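Viral interleukin-10 homolog (Human herpesvirus 5, PDB 1LQS) mimics human interleukin-10, binding and signalling through the host's interleukin-10 receptor complex to suppress immune responses to the virus. Local coordinates at residues D67-F78 with R96-R107. Numbering follows the deposited sequence.
Sequences DWLLRRYLEIVF and RSTLESIYKDMR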
loop_
_atom_site.group_PDB
_atom_site.type_symbol
_atom_site.label_atom_id
_atom_site.label_comp_id
_atom_site.label_asym_id
_atom_site.label_seq_id
_atom_site.Cartn_x
_atom_site.Cartn_y
_atom_site.Cartn_z
ATOM N N ASP C 67 -15.858 -1.943 0.782
ATOM C CA ASP C 67 -16.862 -2.075 1.841
ATOM C C ASP C 67 -18.007 -1.135 1.570
ATOM O O ASP C 67 -19.176 -1.531 1.633
ATOM C CB ASP C 67 -16.292 -1.747 3.221
ATOM C CG ASP C 67 -17.192 -2.252 4.355
ATOM O OD1 ASP C 67 -17.194 -3.483 4.585
ATOM O OD2 ASP C 67 -17.903 -1.435 5.002
ATOM N N TRP C 68 -17.669 0.115 1.270
ATOM C CA TRP C 68 -18.682 1.111 0.981
ATOM C C TRP C 68 -19.630 0.567 -0.059
ATOM O O TRP C 68 -20.844 0.526 0.172
ATOM C CB TRP C 68 -18.069 2.414 0.453
ATOM C CG TRP C 68 -19.104 3.494 0.306
ATOM C CD1 TRP C 68 -19.719 4.179 1.317
ATOM C CD2 TRP C 68 -19.718 3.941 -0.910
ATOM N NE1 TRP C 68 -20.680 5.020 0.808
ATOM C CE2 TRP C 68 -20.701 4.894 -0.557
ATOM C CE3 TRP C 68 -19.539 3.629 -2.263
ATOM C CZ2 TRP C 68 -21.505 5.537 -1.510
ATOM C CZ3 TRP C 68 -20.344 4.274 -3.216
ATOM C CH2 TRP C 68 -21.312 5.214 -2.828
ATOM N N LEU C 69 -19.070 0.151 -1.198
ATOM C CA LEU C 69 -19.865 -0.382 -2.297
ATOM C C LEU C 69 -20.787 -1.513 -1.885
ATOM O O LEU C 69 -22.006 -1.436 -2.093
ATOM C CB LEU C 69 -18.973 -0.857 -3.429
ATOM C CG LEU C 69 -18.401 0.245 -4.326
ATOM C CD1 LEU C 69 -17.692 -0.396 -5.525
ATOM C CD2 LEU C 69 -19.521 1.178 -4.793
ATOM N N LEU C 70 -20.213 -2.561 -1.299
ATOM C CA LEU C 70 -20.998 -3.707 -0.866
ATOM C C LEU C 70 -22.146 -3.321 0.078
ATOM O O LEU C 70 -23.246 -3.890 0.004
ATOM C CB LEU C 70 -20.076 -4.732 -0.211
ATOM C CG LEU C 70 -19.035 -5.364 -1.147
ATOM C CD1 LEU C 70 -18.008 -6.138 -0.344
ATOM C CD2 LEU C 70 -19.731 -6.274 -2.142
ATOM N N ARG C 71 -21.900 -2.354 0.959
ATOM C CA ARG C 71 -22.940 -1.918 1.892
ATOM C C ARG C 71 -24.016 -1.155 1.135
ATOM O O ARG C 71 -25.214 -1.301 1.399
ATOM C CB ARG C 71 -22.353 -1.008 2.977
ATOM C CG ARG C 71 -21.738 -1.721 4.156
ATOM C CD ARG C 71 -20.854 -0.780 4.984
ATOM N NE ARG C 71 -20.380 -1.458 6.187
ATOM C CZ ARG C 71 -21.145 -1.718 7.246
ATOM N NH1 ARG C 71 -22.411 -1.342 7.248
ATOM N NH2 ARG C 71 -20.657 -2.371 8.289
ATOM N N ARG C 72 -23.565 -0.331 0.197
ATOM C CA ARG C 72 -24.447 0.493 -0.615
ATOM C C ARG C 72 -25.437 -0.394 -1.384
ATOM O O ARG C 72 -26.619 -0.078 -1.502
ATOM C CB ARG C 72 -23.579 1.343 -1.555
ATOM C CG ARG C 72 -24.299 2.136 -2.618
ATOM C CD ARG C 72 -25.389 2.976 -2.041
ATOM N NE ARG C 72 -25.635 4.159 -2.860
ATOM C CZ ARG C 72 -25.299 5.394 -2.497
ATOM N NH1 ARG C 72 -24.702 5.607 -1.328
ATOM N NH2 ARG C 72 -25.569 6.418 -3.301
ATOM N N TYR C 73 -24.953 -1.520 -1.887
ATOM C CA TYR C 73 -25.804 -2.428 -2.624
ATOM C C TYR C 73 -26.720 -3.219 -1.711
ATOM O O TYR C 73 -27.924 -3.317 -1.950
ATOM C CB TYR C 73 -24.960 -3.399 -3.432
ATOM C CG TYR C 73 -24.486 -2.854 -4.749
ATOM C CD1 TYR C 73 -25.279 -2.941 -5.884
ATOM C CD2 TYR C 73 -23.214 -2.314 -4.878
ATOM C CE1 TYR C 73 -24.804 -2.516 -7.120
ATOM C CE2 TYR C 73 -22.735 -1.888 -6.104
ATOM C CZ TYR C 73 -23.527 -1.997 -7.219
ATOM O OH TYR C 73 -23.016 -1.631 -8.440
ATOM N N LEU C 74 -26.157 -3.804 -0.668
ATOM C CA LEU C 74 -26.985 -4.586 0.222
ATOM C C LEU C 74 -28.054 -3.735 0.893
ATOM O O LEU C 74 -29.187 -4.179 1.066
ATOM C CB LEU C 74 -26.114 -5.283 1.272
ATOM C CG LEU C 74 -25.140 -6.307 0.676
ATOM C CD1 LEU C 74 -24.438 -7.082 1.768
ATOM C CD2 LEU C 74 -25.907 -7.264 -0.188
ATOM N N GLU C 75 -27.704 -2.496 1.225
ATOM C CA GLU C 75 -28.623 -1.613 1.933
ATOM C C GLU C 75 -29.485 -0.629 1.145
ATOM O O GLU C 75 -30.580 -0.291 1.581
ATOM C CB GLU C 75 -27.849 -0.844 3.003
ATOM C CG GLU C 75 -27.180 -1.731 4.036
ATOM C CD GLU C 75 -28.170 -2.576 4.819
ATOM O OE1 GLU C 75 -29.152 -2.005 5.353
ATOM O OE2 GLU C 75 -27.962 -3.807 4.911
ATOM N N ILE C 76 -29.012 -0.165 -0.004
ATOM C CA ILE C 76 -29.784 0.796 -0.781
ATOM C C ILE C 76 -30.161 0.329 -2.182
ATOM O O ILE C 76 -31.347 0.241 -2.517
ATOM C CB ILE C 76 -29.030 2.143 -0.918
ATOM C CG1 ILE C 76 -28.695 2.708 0.465
ATOM C CG2 ILE C 76 -29.890 3.137 -1.665
ATOM C CD1 ILE C 76 -29.903 2.932 1.336
ATOM N N VAL C 77 -29.151 0.037 -2.997
ATOM C CA VAL C 77 -29.379 -0.390 -4.377
ATOM C C VAL C 77 -30.341 -1.573 -4.531
ATOM O O VAL C 77 -31.390 -1.452 -5.168
ATOM C CB VAL C 77 -28.054 -0.748 -5.080
ATOM C CG1 VAL C 77 -28.303 -0.930 -6.567
ATOM C CG2 VAL C 77 -27.011 0.333 -4.840
ATOM N N PHE C 78 -29.992 -2.720 -3.958
ATOM C CA PHE C 78 -30.874 -3.867 -4.092
ATOM C C PHE C 78 -32.280 -3.602 -3.579
ATOM O O PHE C 78 -33.251 -3.874 -4.288
ATOM C CB PHE C 78 -30.285 -5.112 -3.421
ATOM C CG PHE C 78 -29.462 -5.963 -4.351
ATOM C CD1 PHE C 78 -28.084 -6.050 -4.205
ATOM C CD2 PHE C 78 -30.068 -6.664 -5.387
ATOM C CE1 PHE C 78 -27.327 -6.816 -5.069
ATOM C CE2 PHE C 78 -29.313 -7.436 -6.260
ATOM C CZ PHE C 78 -27.935 -7.509 -6.095
ATOM N N ARG C 96 -28.968 -10.446 -3.711
ATOM C CA ARG C 96 -28.680 -9.707 -2.481
ATOM C C ARG C 96 -28.267 -10.703 -1.412
ATOM O O ARG C 96 -27.292 -10.496 -0.686
ATOM C CB ARG C 96 -29.904 -8.924 -1.996
ATOM C CG ARG C 96 -29.609 -8.013 -0.788
ATOM C CD ARG C 96 -30.879 -7.585 -0.070
ATOM N NE ARG C 96 -30.656 -6.662 1.054
ATOM C CZ ARG C 96 -29.977 -6.945 2.169
ATOM N NH1 ARG C 96 -29.425 -8.138 2.347
ATOM N NH2 ARG C 96 -29.863 -6.029 3.124
ATOM N N SER C 97 -29.030 -11.788 -1.348
ATOM C CA SER C 97 -28.827 -12.881 -0.401
ATOM C C SER C 97 -27.416 -13.463 -0.500
ATOM O O SER C 97 -26.713 -13.603 0.504
ATOM C CB SER C 97 -29.860 -13.968 -0.693
ATOM O OG SER C 97 -29.920 -14.944 0.324
ATOM N N THR C 98 -27.013 -13.809 -1.722
ATOM C CA THR C 98 -25.691 -14.371 -1.963
ATOM C C THR C 98 -24.608 -13.320 -1.701
ATOM O O THR C 98 -23.538 -13.627 -1.172
ATOM C CB THR C 98 -25.562 -14.888 -3.421
ATOM O OG1 THR C 98 -26.376 -16.052 -3.591
ATOM C CG2 THR C 98 -24.114 -15.233 -3.753
ATOM N N LEU C 99 -24.886 -12.079 -2.068
ATOM C CA LEU C 99 -23.906 -11.034 -1.861
ATOM C C LEU C 99 -23.760 -10.863 -0.369
ATOM O O LEU C 99 -22.661 -10.632 0.139
ATOM C CB LEU C 99 -24.371 -9.739 -2.518
ATOM C CG LEU C 99 -23.346 -8.610 -2.654
ATOM C CD1 LEU C 99 -22.002 -9.149 -3.145
ATOM C CD2 LEU C 99 -23.909 -7.575 -3.611
ATOM N N GLU C 100 -24.877 -11.007 0.334
ATOM C CA GLU C 100 -24.885 -10.886 1.784
ATOM C C GLU C 100 -23.975 -11.995 2.338
ATOM O O GLU C 100 -23.110 -11.752 3.177
ATOM C CB GLU C 100 -26.324 -11.038 2.291
ATOM C CG GLU C 100 -26.588 -10.520 3.702
ATOM C CD GLU C 100 -26.281 -9.033 3.864
ATOM O OE1 GLU C 100 -26.753 -8.221 3.037
ATOM O OE2 GLU C 100 -25.577 -8.670 4.829
ATOM N N SER C 101 -24.160 -13.212 1.833
ATOM C CA SER C 101 -23.367 -14.352 2.264
ATOM C C SER C 101 -21.882 -14.038 2.144
ATOM O O SER C 101 -21.102 -14.311 3.062
ATOM C CB SER C 101 -23.712 -15.577 1.415
ATOM O OG SER C 101 -23.004 -16.720 1.853
ATOM N N ILE C 102 -21.496 -13.462 1.008
ATOM C CA ILE C 102 -20.103 -13.094 0.778
ATOM C C ILE C 102 -19.608 -12.035 1.784
ATOM O O ILE C 102 -18.523 -12.178 2.349
ATOM C CB ILE C 102 -19.900 -12.558 -0.663
ATOM C CG1 ILE C 102 -20.264 -13.649 -1.668
ATOM C CG2 ILE C 102 -18.455 -12.133 -0.868
ATOM C CD1 ILE C 102 -19.985 -13.278 -3.094
ATOM N N TYR C 103 -20.409 -10.990 2.016
ATOM C CA TYR C 103 -20.035 -9.921 2.943
ATOM C C TYR C 103 -19.770 -10.401 4.365
ATOM O O TYR C 103 -18.778 -10.009 4.976
ATOM C CB TYR C 103 -21.115 -8.842 2.992
ATOM C CG TYR C 103 -20.664 -7.571 3.689
ATOM C CD1 TYR C 103 -19.602 -6.819 3.186
ATOM C CD2 TYR C 103 -21.292 -7.121 4.840
ATOM C CE1 TYR C 103 -19.179 -5.659 3.809
ATOM C CE2 TYR C 103 -20.873 -5.958 5.471
ATOM C CZ TYR C 103 -19.814 -5.230 4.948
ATOM O OH TYR C 103 -19.395 -4.072 5.559
ATOM N N LYS C 104 -20.662 -11.227 4.899
ATOM C CA LYS C 104 -20.495 -11.750 6.245
ATOM C C LYS C 104 -19.184 -12.513 6.364
ATOM O O LYS C 104 -18.537 -12.475 7.410
ATOM C CB LYS C 104 -21.665 -12.667 6.619
ATOM C CG LYS C 104 -22.994 -11.922 6.761
ATOM C CD LYS C 104 -24.126 -12.837 7.213
ATOM C CE LYS C 104 -25.432 -12.060 7.341
ATOM N NZ LYS C 104 -26.588 -12.917 7.736
ATOM N N ASP C 105 -18.789 -13.203 5.292
ATOM C CA ASP C 105 -17.536 -13.960 5.292
ATOM C C ASP C 105 -16.308 -13.082 5.098
ATOM O O ASP C 105 -15.238 -13.391 5.608
ATOM C CB ASP C 105 -17.552 -15.035 4.209
ATOM C CG ASP C 105 -18.176 -16.325 4.685
ATOM O OD1 ASP C 105 -18.123 -17.318 3.919
ATOM O OD2 ASP C 105 -18.720 -16.340 5.821
ATOM N N MET C 106 -16.457 -11.998 4.349
ATOM C CA MET C 106 -15.347 -11.093 4.112
ATOM C C MET C 106 -14.944 -10.305 5.369
ATOM O O MET C 106 -13.758 -10.012 5.564
ATOM C CB MET C 106 -15.694 -10.122 2.992
ATOM C CG MET C 106 -15.660 -10.704 1.597
ATOM S SD MET C 106 -16.122 -9.392 0.443
ATOM C CE MET C 106 -14.660 -8.372 0.499
ATOM N N ARG C 107 -15.917 -9.957 6.216
ATOM C CA ARG C 107 -15.605 -9.211 7.434
ATOM C C ARG C 107 -15.204 -10.142 8.565
ATOM O O ARG C 107 -15.276 -9.791 9.737
ATOM C CB ARG C 107 -16.786 -8.339 7.862
ATOM C CG ARG C 107 -17.099 -7.244 6.862
ATOM C CD ARG C 107 -17.999 -6.155 7.422
ATOM N NE ARG C 107 -17.261 -5.092 8.109
ATOM C CZ ARG C 107 -16.930 -5.103 9.400
ATOM N NH1 ARG C 107 -17.263 -6.128 10.176
ATOM N NH2 ARG C 107 -16.279 -4.073 9.924
#
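L99 and L74 interlock at the apolar centre: L99 fits as a knob among L70, Y73, L74 and F78, and L74 returns the fit among R96, L99, E100 and Y103. CD2 of L74 lies 3.7 Å from CB of L99, while the L99 methyl CD1 meets CD2 of L70. CD1 of L70 in turn reaches the ring edge of Y103 and SD of M106. At the far end R96 lays its CB over one face of the F78 ring, 4.1 Å from the centroid, and CD2 of L99 touches that ring's edge. F78 also packs on L142 of the second subunit, consistent with the intertwined dimer of the IL-10 family.

Outward, R96 NH2 pairs with E75 OE2 at 3.4 Å. Y103 has CG anti to its N (chi1 -167°), which carries the hydroxyl across to D67; OH donates to OD1 at 2.5 Å. The other oxygen of D67, OD2, takes NE of R71 at 2.7 Å, almost in the guanidinium plane. The D67 carboxylate thus grips a tyrosine and an arginine together, and R71, with R107 through a long 3.9 Å bridge from its NE to D67 OD1, would be expected to favour the ionised form of D67.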